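Local coordinates for SusD superfamily protein (Bacteroides fragilis NCTC 9343, PDB 3NQP) that probably binds sugars at the outer membrane, as a member of the SusD family of cell-surface glycan-binding proteins, at residues F271-A276 against Y364-G369; S252-A257 against N262-F267; R36-Q41 against F89-N94. All coordinates share one frame; numbering follows the deposited sequence.

Contact 1: F271-A276 against Y364-G369; sequences FLEGEA and YVNAQG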
ATOM      1  N   PHE A 271       9.245  -9.209   8.266  1.00 12.87           N
ATOM      2  CA  PHE A 271       9.534 -10.525   7.733  1.00 13.06           C
ATOM      3  C   PHE A 271      10.924 -10.856   8.286  1.00 15.26           C
ATOM      4  O   PHE A 271      11.751  -9.967   8.434  1.00 17.09           O
ATOM      5  CB  PHE A 271       9.445 -10.530   6.184  1.00 13.11           C
ATOM      6  CG  PHE A 271       8.000 -10.532   5.681  1.00 15.47           C
ATOM      7  CD1 PHE A 271       7.223 -11.695   5.745  1.00 19.23           C
ATOM      8  CD2 PHE A 271       7.406  -9.385   5.232  1.00 13.68           C
ATOM      9  CE1 PHE A 271       5.895 -11.698   5.347  1.00 15.05           C
ATOM     10  CE2 PHE A 271       6.094  -9.362   4.852  1.00  9.34           C
ATOM     11  CZ  PHE A 271       5.319 -10.531   4.899  1.00 18.34           C
ATOM     12  N   LEU A 272      11.140 -12.113   8.665  1.00 16.42           N
ATOM     13  CA  LEU A 272      12.345 -12.523   9.404  1.00 20.01           C
ATOM     14  C   LEU A 272      12.783 -13.890   8.907  1.00 16.17           C
ATOM     15  O   LEU A 272      11.984 -14.818   8.885  1.00 13.68           O
ATOM     16  CB  LEU A 272      12.041 -12.578  10.910  1.00 20.25           C
ATOM     17  CG  LEU A 272      13.121 -12.968  11.929  1.00 26.60           C
ATOM     18  CD1 LEU A 272      14.304 -11.962  11.912  1.00 21.72           C
ATOM     19  CD2 LEU A 272      12.516 -13.100  13.340  1.00 21.39           C
ATOM     20  N   GLU A 273      14.018 -13.987   8.426  1.00 15.70           N
ATOM     21  CA  GLU A 273      14.585 -15.278   8.028  1.00 17.13           C
ATOM     22  C   GLU A 273      14.331 -16.326   9.104  1.00 18.20           C
ATOM     23  O   GLU A 273      14.443 -16.060  10.292  1.00 18.57           O
ATOM     24  CB  GLU A 273      16.073 -15.164   7.750  1.00 17.65           C
ATOM     25  CG  GLU A 273      16.723 -16.447   7.267  1.00 19.50           C
ATOM     26  CD  GLU A 273      18.186 -16.254   6.898  1.00 15.19           C
ATOM     27  OE1 GLU A 273      18.717 -15.139   7.008  1.00 17.12           O
ATOM     28  OE2 GLU A 273      18.792 -17.220   6.456  1.00 19.32           O
ATOM     29  N   GLY A 274      13.919 -17.505   8.667  1.00 21.72           N
ATOM     30  CA  GLY A 274      13.600 -18.574   9.591  1.00 22.96           C
ATOM     31  C   GLY A 274      12.249 -18.514  10.242  1.00 24.25           C
ATOM     32  O   GLY A 274      11.924 -19.408  11.010  1.00 24.93           O
ATOM     33  N   GLU A 275      11.457 -17.483   9.958  1.00 21.65           N
ATOM     34  CA  GLU A 275      10.105 -17.363  10.543  1.00 19.57           C
ATOM     35  C   GLU A 275       9.048 -17.173   9.438  1.00 16.31           C
ATOM     36  O   GLU A 275       8.154 -17.999   9.283  1.00 17.68           O
ATOM     37  CB  GLU A 275      10.079 -16.219  11.547  1.00 20.52           C
ATOM     38  CG  GLU A 275       8.734 -15.985  12.274  1.00 26.63           C
ATOM     39  CD  GLU A 275       8.838 -14.863  13.327  1.00 35.41           C
ATOM     40  OE1 GLU A 275       8.832 -13.656  12.948  1.00 52.02           O
ATOM     41  OE2 GLU A 275       8.926 -15.171  14.535  1.00 44.65           O
ATOM     42  N   ALA A 276       9.171 -16.098   8.661  1.00 12.33           N
ATOM     43  CA  ALA A 276       8.255 -15.832   7.550  1.00 12.64           C
ATOM     44  C   ALA A 276       8.974 -14.950   6.563  1.00 14.20           C
ATOM     45  O   ALA A 276       9.726 -14.044   6.961  1.00 13.82           O
ATOM     46  CB  ALA A 276       6.995 -15.171   8.050  1.00 12.20           C
ATOM     47  N   TYR A 364      17.948 -10.190   1.321  1.00 14.67           N
ATOM     48  CA  TYR A 364      19.416 -10.351   1.175  1.00 16.17           C
ATOM     49  C   TYR A 364      19.806 -11.771   0.848  1.00 15.49           C
ATOM     50  O   TYR A 364      18.968 -12.674   0.824  1.00 14.60           O
ATOM     51  CB  TYR A 364      20.131  -9.882   2.456  1.00 16.26           C
ATOM     52  CG  TYR A 364      19.648 -10.583   3.714  1.00 11.87           C
ATOM     53  CD1 TYR A 364      19.752 -11.975   3.864  1.00 12.49           C
ATOM     54  CD2 TYR A 364      19.058  -9.856   4.752  1.00 18.16           C
ATOM     55  CE1 TYR A 364      19.290 -12.610   5.012  1.00 17.67           C
ATOM     56  CE2 TYR A 364      18.609 -10.480   5.907  1.00 16.08           C
ATOM     57  CZ  TYR A 364      18.705 -11.859   6.023  1.00 19.68           C
ATOM     58  OH  TYR A 364      18.212 -12.459   7.157  1.00 17.82           O
ATOM     59  N   VAL A 365      21.094 -11.983   0.585  1.00 17.48           N
ATOM     60  CA  VAL A 365      21.610 -13.308   0.380  1.00 17.20           C
ATOM     61  C   VAL A 365      22.327 -13.645   1.674  1.00 19.71           C
ATOM     62  O   VAL A 365      23.211 -12.890   2.125  1.00 15.47           O
ATOM     63  CB  VAL A 365      22.577 -13.366  -0.799  1.00 19.54           C
ATOM     64  CG1 VAL A 365      23.061 -14.783  -0.998  1.00 17.22           C
ATOM     65  CG2 VAL A 365      21.922 -12.815  -2.098  1.00 15.65           C
ATOM     66  N   ASN A 366      21.964 -14.770   2.275  1.00 15.49           N
ATOM     67  CA  ASN A 366      22.508 -15.112   3.573  1.00 18.49           C
ATOM     68  C   ASN A 366      23.921 -15.713   3.470  1.00 20.36           C
ATOM     69  O   ASN A 366      24.486 -15.818   2.373  1.00 17.50           O
ATOM     70  CB  ASN A 366      21.513 -16.022   4.324  1.00 18.12           C
ATOM     71  CG  ASN A 366      21.380 -17.375   3.721  1.00 16.42           C
ATOM     72  OD1 ASN A 366      22.232 -17.820   2.927  1.00 13.40           O
ATOM     73  ND2 ASN A 366      20.311 -18.062   4.087  1.00 15.62           N
ATOM     74  N   ALA A 367      24.501 -16.095   4.598  1.00 21.01           N
ATOM     75  CA  ALA A 367      25.907 -16.549   4.608  1.00 23.91           C
ATOM     76  C   ALA A 367      26.070 -17.867   3.826  1.00 25.87           C
ATOM     77  O   ALA A 367      27.139 -18.144   3.299  1.00 25.93           O
ATOM     78  CB  ALA A 367      26.432 -16.694   6.069  1.00 22.36           C
ATOM     79  N   GLN A 368      25.000 -18.642   3.699  1.00 22.67           N
ATOM     80  CA  GLN A 368      25.011 -19.853   2.888  1.00 25.10           C
ATOM     81  C   GLN A 368      24.779 -19.594   1.394  1.00 23.04           C
ATOM     82  O   GLN A 368      24.675 -20.534   0.611  1.00 23.83           O
ATOM     83  CB  GLN A 368      23.965 -20.845   3.414  1.00 27.97           C
ATOM     84  CG  GLN A 368      24.230 -21.342   4.855  1.00 33.52           C
ATOM     85  CD  GLN A 368      24.022 -20.271   5.956  1.00 42.34           C
ATOM     86  OE1 GLN A 368      23.059 -19.479   5.926  1.00 37.11           O
ATOM     87  NE2 GLN A 368      24.953 -20.236   6.927  1.00 43.16           N
ATOM     88  N   GLY A 369      24.688 -18.332   0.985  1.00 19.57           N
ATOM     89  CA  GLY A 369      24.509 -18.019  -0.440  1.00 19.61           C
ATOM     90  C   GLY A 369      23.066 -18.141  -0.937  1.00 18.09           C
ATOM     91  O   GLY A 369      22.827 -18.104  -2.146  1.00 18.04           O
TER
HETATM   92  O   HOH W   1      15.894 -11.841   8.736  1.00 12.88           O
HETATM   93  O   HOH W   2      21.135 -17.950   7.583  1.00 29.19           O
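The ring of Tyr364 meets Glu273 at its edge, where OE1 lies near the ring plane beside the hydroxyl. The faces of the ring are not used by Glu273; its carboxylate is turned 52° to the ring plane. The carboxylate and the Asn366 amide are closer to parallel, their planes 19° apart, and they meet through ND2, not face on face. The motif is a small β hairpin docked on a loop. Strand 364-365 pairs with strand 371-372, and a type I turn from Asn366 to Gly369 starts the bend. Glu273 reaches it from a bulged loop in which the amides of Glu275 and Ala276 both bond to Leu272 O, a classic β bulge. The Glu273 chain is fully extended, with CG anti to the backbone N (chi1 -177°), which carries the carboxylate across to the hairpin. Its two oxygens then divide the work. Tyr364 OH donates to Glu273 OE1 at 2.7 Å, on the anti lone pair of that oxygen. Asn366 ND2 donates to Glu273 OE2 at 2.9 Å from the syn side, tilted out of the carboxylate plane. Asn366 OD1 bonds to Ala370 N, so the amide is held at both ends. One water joins Glu273 N to Tyr364 OH. The contact lies at the protein surface. A second water donates to Glu273 OE2 at 2.7 Å and also to Gln368 OE1.

Contact 2: S252-A257 against N262-F267; sequences SQVFNA and NDEIIF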
ATOM      1  N   SER A 252      17.503   3.756  -1.490  1.00 10.03           N
ATOM      2  CA  SER A 252      17.621   2.294  -1.359  1.00 12.63           C
ATOM      3  C   SER A 252      17.740   1.876   0.106  1.00 15.11           C
ATOM      4  O   SER A 252      17.344   0.788   0.454  1.00 15.63           O
ATOM      5  CB  SER A 252      18.808   1.724  -2.138  1.00 17.85           C
ATOM      6  OG  SER A 252      20.024   2.232  -1.624  1.00 19.31           O
ATOM      7  N   GLN A 253      18.291   2.745   0.951  1.00 14.46           N
ATOM      8  CA  GLN A 253      18.491   2.423   2.372  1.00 16.24           C
ATOM      9  C   GLN A 253      17.162   2.355   3.082  1.00 15.57           C
ATOM     10  O   GLN A 253      17.087   1.839   4.215  1.00 16.18           O
ATOM     11  CB  GLN A 253      19.363   3.493   3.047  1.00 18.18           C
ATOM     12  CG  GLN A 253      20.863   3.373   2.719  1.00 21.38           C
ATOM     13  CD  GLN A 253      21.469   2.189   3.437  1.00 26.03           C
ATOM     14  OE1 GLN A 253      21.337   1.067   2.996  1.00 29.45           O
ATOM     15  NE2 GLN A 253      22.107   2.444   4.577  1.00 35.86           N
ATOM     16  N   VAL A 254      16.133   2.962   2.479  1.00 11.67           N
ATOM     17  CA  VAL A 254      14.817   2.925   3.095  1.00 11.02           C
ATOM     18  C   VAL A 254      14.389   1.461   3.238  1.00 12.41           C
ATOM     19  O   VAL A 254      13.816   1.091   4.260  1.00 11.05           O
ATOM     20  CB  VAL A 254      13.784   3.809   2.336  1.00 14.63           C
ATOM     21  CG1 VAL A 254      12.345   3.528   2.864  1.00 12.21           C
ATOM     22  CG2 VAL A 254      14.194   5.324   2.445  1.00 10.04           C
ATOM     23  N   PHE A 255      14.685   0.634   2.226  1.00 11.72           N
ATOM     24  CA  PHE A 255      14.123  -0.736   2.094  1.00 12.93           C
ATOM     25  C   PHE A 255      15.104  -1.790   2.494  1.00 12.49           C
ATOM     26  O   PHE A 255      14.719  -2.936   2.683  1.00 12.16           O
ATOM     27  CB  PHE A 255      13.668  -0.977   0.653  1.00 11.45           C
ATOM     28  CG  PHE A 255      12.830   0.132   0.173  1.00 16.21           C
ATOM     29  CD1 PHE A 255      11.497   0.164   0.502  1.00 10.72           C
ATOM     30  CD2 PHE A 255      13.385   1.214  -0.510  1.00  8.95           C
ATOM     31  CE1 PHE A 255      10.696   1.252   0.124  1.00  9.36           C
ATOM     32  CE2 PHE A 255      12.616   2.286  -0.881  1.00 12.22           C
ATOM     33  CZ  PHE A 255      11.230   2.297  -0.557  1.00 11.64           C
ATOM     34  N   ASN A 256      16.367  -1.375   2.620  1.00 11.51           N
ATOM     35  CA  ASN A 256      17.467  -2.303   2.847  1.00 12.98           C
ATOM     36  C   ASN A 256      17.172  -3.166   4.074  1.00 11.48           C
ATOM     37  O   ASN A 256      16.886  -2.654   5.177  1.00 11.43           O
ATOM     38  CB  ASN A 256      18.746  -1.489   2.996  1.00 11.63           C
ATOM     39  CG  ASN A 256      19.978  -2.335   3.305  1.00 21.56           C
ATOM     40  OD1 ASN A 256      19.896  -3.518   3.648  1.00 16.38           O
ATOM     41  ND2 ASN A 256      21.133  -1.691   3.237  1.00 27.13           N
ATOM     42  N   ALA A 257      17.231  -4.483   3.880  1.00 13.47           N
ATOM     43  CA  ALA A 257      16.855  -5.432   4.933  1.00 16.22           C
ATOM     44  C   ALA A 257      17.861  -5.407   6.096  1.00 15.30           C
ATOM     45  O   ALA A 257      17.601  -5.966   7.162  1.00 18.19           O
ATOM     46  CB  ALA A 257      16.675  -6.859   4.341  1.00 13.71           C
ATOM     47  N   ASN A 262      14.295   2.057  10.263  1.00 16.22           N
ATOM     48  CA  ASN A 262      15.004   3.349  10.175  1.00 13.39           C
ATOM     49  C   ASN A 262      14.086   4.556  10.371  1.00 13.16           C
ATOM     50  O   ASN A 262      12.860   4.436  10.491  1.00 13.58           O
ATOM     51  CB  ASN A 262      15.719   3.427   8.849  1.00 14.39           C
ATOM     52  CG  ASN A 262      14.770   3.332   7.687  1.00 13.96           C
ATOM     53  OD1 ASN A 262      14.000   4.276   7.449  1.00 13.09           O
ATOM     54  ND2 ASN A 262      14.801   2.189   6.939  1.00 11.52           N
ATOM     55  N   ASP A 263      14.687   5.735  10.414  1.00 13.58           N
ATOM     56  CA  ASP A 263      13.987   6.961  10.823  1.00 15.23           C
ATOM     57  C   ASP A 263      12.899   7.449   9.834  1.00 13.92           C
ATOM     58  O   ASP A 263      12.118   8.309  10.171  1.00 12.86           O
ATOM     59  CB  ASP A 263      15.030   8.106  11.067  1.00 14.54           C
ATOM     60  CG  ASP A 263      15.822   7.914  12.361  1.00 19.00           C
ATOM     61  OD1 ASP A 263      15.516   6.987  13.132  1.00 21.22           O
ATOM     62  OD2 ASP A 263      16.738   8.702  12.595  1.00 19.77           O
ATOM     63  N   GLU A 264      12.872   6.931   8.615  1.00 14.81           N
ATOM     64  CA  GLU A 264      11.823   7.310   7.643  1.00 13.29           C
ATOM     65  C   GLU A 264      10.574   6.492   7.856  1.00 13.51           C
ATOM     66  O   GLU A 264       9.496   6.862   7.420  1.00 16.13           O
ATOM     67  CB  GLU A 264      12.350   7.066   6.230  1.00 13.79           C
ATOM     68  CG  GLU A 264      11.429   7.546   5.131  1.00 14.24           C
ATOM     69  CD  GLU A 264      12.123   7.621   3.769  1.00 11.02           C
ATOM     70  OE1 GLU A 264      13.311   8.070   3.689  1.00 14.54           O
ATOM     71  OE2 GLU A 264      11.460   7.316   2.760  1.00 14.19           O
ATOM     72  N   ILE A 265      10.711   5.329   8.479  1.00 14.21           N
ATOM     73  CA  ILE A 265       9.601   4.405   8.608  1.00 11.46           C
ATOM     74  C   ILE A 265       8.773   4.751   9.834  1.00 12.89           C
ATOM     75  O   ILE A 265       9.320   5.094  10.872  1.00 14.56           O
ATOM     76  CB  ILE A 265      10.110   2.939   8.693  1.00 10.37           C
ATOM     77  CG1 ILE A 265      10.728   2.492   7.330  1.00 10.78           C
ATOM     78  CG2 ILE A 265       8.976   1.949   9.077  1.00 11.42           C
ATOM     79  CD1 ILE A 265      11.326   1.085   7.388  1.00 12.82           C
ATOM     80  N   ILE A 266       7.449   4.673   9.687  1.00 11.66           N
ATOM     81  CA  ILE A 266       6.500   4.842  10.775  1.00 12.01           C
ATOM     82  C   ILE A 266       6.008   3.454  11.243  1.00 11.98           C
ATOM     83  O   ILE A 266       6.138   3.102  12.410  1.00 12.90           O
ATOM     84  CB  ILE A 266       5.264   5.677  10.352  1.00 14.99           C
ATOM     85  CG1 ILE A 266       5.605   7.163  10.214  1.00 21.68           C
ATOM     86  CG2 ILE A 266       4.210   5.597  11.420  1.00 16.17           C
ATOM     87  CD1 ILE A 266       5.796   7.729   8.840  1.00 12.53           C
ATOM     88  N   PHE A 267       5.482   2.665  10.320  1.00 11.00           N
ATOM     89  CA  PHE A 267       5.056   1.300  10.630  1.00 12.99           C
ATOM     90  C   PHE A 267       5.322   0.353   9.443  1.00 11.36           C
ATOM     91  O   PHE A 267       4.982   0.668   8.292  1.00 11.16           O
ATOM     92  CB  PHE A 267       3.583   1.235  11.090  1.00 12.10           C
ATOM     93  CG  PHE A 267       3.127  -0.164  11.288  1.00 14.39           C
ATOM     94  CD1 PHE A 267       3.468  -0.849  12.431  1.00 16.16           C
ATOM     95  CD2 PHE A 267       2.373  -0.817  10.311  1.00 11.98           C
ATOM     96  CE1 PHE A 267       3.086  -2.172  12.618  1.00 13.91           C
ATOM     97  CE2 PHE A 267       2.026  -2.160  10.477  1.00 13.87           C
ATOM     98  CZ  PHE A 267       2.383  -2.823  11.640  1.00 13.08           C
TER
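Asn262 reaches across to the backbone of Val254 at the end of the short helix 251-255. Its CB points toward that helix. CG sits between the backbone N and the carbonyl carbon (chi1 60°), and the amide beyond it is used at both ends. OD1 turns back and accepts from Glu264 N at 3.1 Å, in the carbonyl plane and on a lone pair. This is an Asx turn, laid over the type I β turn from Asn262 to Ile265. ND2 goes the other way. It donates to Val254 O at 3.1 Å, with an N-H...O angle of 146°. The bond lies close to the Asn262 amide plane, but the donor is tilted from the Val254 carbonyl plane. Asn259 O in the connecting loop also accepts from ND2.

Beside this bond, Val254 packs on the carboxylate of Glu264. Val254 CG2 comes within 3.1 Å of Glu264 OE1, a tight fit, and is also the closer branch to OE2; CG1 stands farther back, 3.9 Å from Glu264 OE2. The two side chains cross at about a right angle. Val254 CG1 also sits over the centre of the Phe255 ring. The buried Glu264 carboxylate has charge partners: Arg412 on OE1 and Arg381 on OE2. Ile265 adds CD1, 4.0 Å from Val254 O.

The contact joins helix 251-255 to the start of strand 265-269. That strand pairs antiparallel with strand 377-381, whose Arg381 touches Val254. Helix 382-396 packs against Glu264 and Ile266, and helix 200-216 against Ile266 and Phe267.

Contact 3: R36-Q41 against F89-N94; sequences RDAAWQ and FGRITN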
ATOM      1  N   ARG A  36       0.785  -9.599   9.529  1.00 10.72           N
ATOM      2  CA  ARG A  36       1.847  -9.875   8.562  1.00 11.40           C
ATOM      3  C   ARG A  36       1.315 -10.767   7.427  1.00 13.98           C
ATOM      4  O   ARG A  36       1.581 -10.522   6.235  1.00 15.19           O
ATOM      5  CB  ARG A  36       3.018 -10.576   9.248  1.00 11.22           C
ATOM      6  CG  ARG A  36       4.127 -11.040   8.324  1.00 14.24           C
ATOM      7  CD  ARG A  36       4.999 -12.117   8.958  1.00 10.99           C
ATOM      8  NE  ARG A  36       4.210 -13.318   9.200  1.00 19.71           N
ATOM      9  CZ  ARG A  36       4.425 -14.191  10.167  1.00 20.77           C
ATOM     10  NH1 ARG A  36       5.429 -14.043  11.025  1.00 21.90           N
ATOM     11  NH2 ARG A  36       3.607 -15.215  10.270  1.00 22.46           N
ATOM     12  N   ASP A  37       0.579 -11.807   7.806  1.00 10.63           N
ATOM     13  CA  ASP A  37       0.035 -12.746   6.838  1.00 15.23           C
ATOM     14  C   ASP A  37      -0.974 -12.102   5.864  1.00 14.71           C
ATOM     15  O   ASP A  37      -1.190 -12.627   4.790  1.00 15.81           O
ATOM     16  CB  ASP A  37      -0.667 -13.924   7.550  1.00 13.71           C
ATOM     17  CG  ASP A  37       0.305 -14.840   8.305  1.00 17.10           C
ATOM     18  OD1 ASP A  37       1.532 -14.710   8.153  1.00 16.73           O
ATOM     19  OD2 ASP A  37      -0.186 -15.660   9.088  1.00 21.31           O
ATOM     20  N   ALA A  38      -1.583 -10.989   6.244  1.00 12.53           N
ATOM     21  CA  ALA A  38      -2.480 -10.239   5.316  1.00 13.02           C
ATOM     22  C   ALA A  38      -1.797  -9.118   4.551  1.00 11.11           C
ATOM     23  O   ALA A  38      -2.452  -8.406   3.763  1.00 12.49           O
ATOM     24  CB  ALA A  38      -3.662  -9.683   6.085  1.00 12.28           C
ATOM     25  N   ALA A  39      -0.483  -8.962   4.719  1.00 13.83           N
ATOM     26  CA  ALA A  39       0.228  -7.841   4.110  1.00 12.93           C
ATOM     27  C   ALA A  39       0.264  -7.891   2.573  1.00 11.00           C
ATOM     28  O   ALA A  39       0.140  -6.859   1.907  1.00 11.27           O
ATOM     29  CB  ALA A  39       1.641  -7.738   4.654  1.00  9.03           C
ATOM     30  N   TRP A  40       0.428  -9.071   2.003  1.00  8.99           N
ATOM     31  CA  TRP A  40       0.456  -9.163   0.536  1.00 10.41           C
ATOM     32  C   TRP A  40      -0.897  -8.721   0.003  1.00  9.70           C
ATOM     33  O   TRP A  40      -0.985  -7.935  -0.937  1.00 12.42           O
ATOM     34  CB  TRP A  40       0.771 -10.588   0.097  1.00 12.98           C
ATOM     35  CG  TRP A  40       0.806 -10.771  -1.382  1.00 13.01           C
ATOM     36  CD1 TRP A  40      -0.252 -11.097  -2.187  1.00 13.49           C
ATOM     37  CD2 TRP A  40       1.950 -10.669  -2.247  1.00 11.08           C
ATOM     38  NE1 TRP A  40       0.153 -11.209  -3.478  1.00 12.98           N
ATOM     39  CE2 TRP A  40       1.500 -10.949  -3.554  1.00 11.49           C
ATOM     40  CE3 TRP A  40       3.287 -10.363  -2.043  1.00 15.20           C
ATOM     41  CZ2 TRP A  40       2.349 -10.943  -4.643  1.00 16.53           C
ATOM     42  CZ3 TRP A  40       4.154 -10.367  -3.123  1.00 12.90           C
ATOM     43  CH2 TRP A  40       3.683 -10.652  -4.406  1.00  8.66           C
ATOM     44  N   GLN A  41      -1.976  -9.192   0.620  1.00  8.69           N
ATOM     45  CA  GLN A  41      -3.290  -8.791   0.131  1.00 12.65           C
ATOM     46  C   GLN A  41      -3.505  -7.280   0.259  1.00  9.76           C
ATOM     47  O   GLN A  41      -4.131  -6.656  -0.617  1.00 10.23           O
ATOM     48  CB  GLN A  41      -4.400  -9.543   0.879  1.00 11.28           C
ATOM     49  CG  GLN A  41      -5.750  -9.156   0.473  1.00 16.63           C
ATOM     50  CD  GLN A  41      -6.779 -10.076   1.063  1.00 20.80           C
ATOM     51  OE1 GLN A  41      -7.250 -11.003   0.383  1.00 17.47           O
ATOM     52  NE2 GLN A  41      -7.131  -9.845   2.346  1.00 14.06           N
ATOM     53  N   PHE A  89     -12.270 -11.424   8.408  1.00 17.60           N
ATOM     54  CA  PHE A  89     -13.135 -11.429   9.607  1.00 18.49           C
ATOM     55  C   PHE A  89     -12.593 -12.319  10.726  1.00 19.53           C
ATOM     56  O   PHE A  89     -12.851 -12.044  11.910  1.00 18.95           O
ATOM     57  CB  PHE A  89     -14.617 -11.742   9.283  1.00 18.79           C
ATOM     58  CG  PHE A  89     -15.345 -10.565   8.702  1.00 19.09           C
ATOM     59  CD1 PHE A  89     -15.647  -9.463   9.493  1.00 13.27           C
ATOM     60  CD2 PHE A  89     -15.665 -10.534   7.369  1.00 17.48           C
ATOM     61  CE1 PHE A  89     -16.285  -8.375   8.971  1.00 19.29           C
ATOM     62  CE2 PHE A  89     -16.279  -9.438   6.836  1.00 19.61           C
ATOM     63  CZ  PHE A  89     -16.615  -8.361   7.632  1.00 18.08           C
ATOM     64  N   GLY A  90     -11.831 -13.360  10.388  1.00 20.03           N
ATOM     65  CA  GLY A  90     -11.209 -14.169  11.446  1.00 22.00           C
ATOM     66  C   GLY A  90     -10.254 -13.302  12.278  1.00 21.76           C
ATOM     67  O   GLY A  90     -10.285 -13.312  13.535  1.00 21.03           O
ATOM     68  N   ARG A  91      -9.442 -12.505  11.577  1.00 20.99           N
ATOM     69  CA  ARG A  91      -8.523 -11.557  12.229  1.00 19.41           C
ATOM     70  C   ARG A  91      -9.251 -10.540  13.099  1.00 19.82           C
ATOM     71  O   ARG A  91      -8.844 -10.285  14.241  1.00 15.29           O
ATOM     72  CB  ARG A  91      -7.707 -10.829  11.168  1.00 21.38           C
ATOM     73  CG  ARG A  91      -6.592 -11.681  10.618  1.00 19.54           C
ATOM     74  CD  ARG A  91      -6.251 -11.216   9.231  1.00 26.49           C
ATOM     75  NE  ARG A  91      -5.092 -11.913   8.725  1.00 27.60           N
ATOM     76  CZ  ARG A  91      -5.126 -12.931   7.879  1.00 25.79           C
ATOM     77  NH1 ARG A  91      -6.268 -13.425   7.394  1.00 24.67           N
ATOM     78  NH2 ARG A  91      -3.982 -13.466   7.522  1.00 30.85           N
ATOM     79  N   ILE A  92     -10.293  -9.936  12.520  1.00 16.71           N
ATOM     80  CA  ILE A  92     -11.136  -8.967  13.233  1.00 18.63           C
ATOM     81  C   ILE A  92     -11.713  -9.582  14.517  1.00 17.22           C
ATOM     82  O   ILE A  92     -11.709  -8.937  15.568  1.00 18.21           O
ATOM     83  CB  ILE A  92     -12.291  -8.404  12.357  1.00 17.13           C
ATOM     84  CG1 ILE A  92     -11.717  -7.429  11.327  1.00 19.04           C
ATOM     85  CG2 ILE A  92     -13.384  -7.681  13.236  1.00 11.38           C
ATOM     86  CD1 ILE A  92     -12.630  -7.128  10.149  1.00 12.80           C
ATOM     87  N   THR A  93     -12.199 -10.814  14.448  0.50 17.92           N
ATOM     88  CA  THR A  93     -12.842 -11.399  15.622  0.50 18.59           C
ATOM     89  C   THR A  93     -11.840 -11.630  16.761  0.50 17.80           C
ATOM     90  O   THR A  93     -12.217 -11.542  17.926  0.50 19.94           O
ATOM     91  CB  THR A  93     -13.660 -12.670  15.264  0.50 21.05           C
ATOM     92  OG1 THR A  93     -12.820 -13.614  14.593  0.50 20.19           O
ATOM     93  CG2 THR A  93     -14.808 -12.279  14.354  0.50 16.78           C
ATOM     94  N   ASN A  94     -10.571 -11.885  16.436  1.00 15.37           N
ATOM     95  CA  ASN A  94      -9.528 -11.971  17.435  1.00 15.45           C
ATOM     96  C   ASN A  94      -9.254 -10.625  18.085  1.00 17.19           C
ATOM     97  O   ASN A  94      -8.987 -10.558  19.300  1.00 15.66           O
ATOM     98  CB  ASN A  94      -8.226 -12.575  16.864  1.00 17.48           C
ATOM     99  CG  ASN A  94      -8.372 -14.074  16.499  1.00 19.69           C
ATOM    100  OD1 ASN A  94      -9.430 -14.684  16.683  1.00 22.15           O
ATOM    101  ND2 ASN A  94      -7.318 -14.645  15.966  1.00 23.63           N
TER
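Arg91 meets Ala38 and Asp37 with its guanidinium group, and these three residues make the contact. Ala38 CB lies over one face of the group, 3.7 Å from Arg91 NE. Asp37 CB comes at the edge, near the plane, 3.3 Å from Arg91 NH2. The aliphatic part of Arg91 runs extended from CG to NE. Its CG is anti to the carbonyl carbon (chi1 -77°), and from there the chain bridges the gap between the two backbones.

The touch across the segments is packing. The polar hold on Arg91 comes from residues next to them: NE donates to His34 O in helix 21-37, and NH1 makes a weak bond to Asp87 O. A bound acetate, probably from the crystallisation liquor, lies about 3 Å from the Arg91 side chain.

Asp37 turns its carboxylate to Arg36 instead. Arg36 approaches side-on. Its NE and NH2 both donate to the single oxygen Asp37 OD1, NH2 at 3.0 Å, and the pair forms a salt bridge. Asp37 OD2 stays 4.7 Å from Arg91 NH2. The positive charge there may still favour the ionised carboxylate.

Ala38 marks the joint between helix 21-37 and helix 39-48, and Ala39 N bonds back to Arg36 O there. The contact therefore sets this joint against helix 89-102, in the helical N-terminal part of the protein. Asn94, one turn beyond Arg91, touches Tyr27 and His34 of helix 21-37. Helix 110-135 packs on helix 89-102 through Tyr127, which touches Arg91, and through Tyr128 and Leu131.

How the contacts relate
From the N terminus, contact 3 comes first and closes a loop of 47 residues, bringing helix 89-102 back to the joint of the first two helices. Contact 2 follows far along the chain and closes a short link of four residues. Contact 1 opens a few residues later and closes 87 residues. The three are in series; none nests or crosses another. They still meet in space. Arg36 packs on Phe271 and Ala276, which joins the N-terminal helices to the loop after strand 265-269. Ala257 CB packs on Tyr364 CD2 at 3.9 Å, linking contacts 1 and 2. Contacts 2 and 3 do not touch.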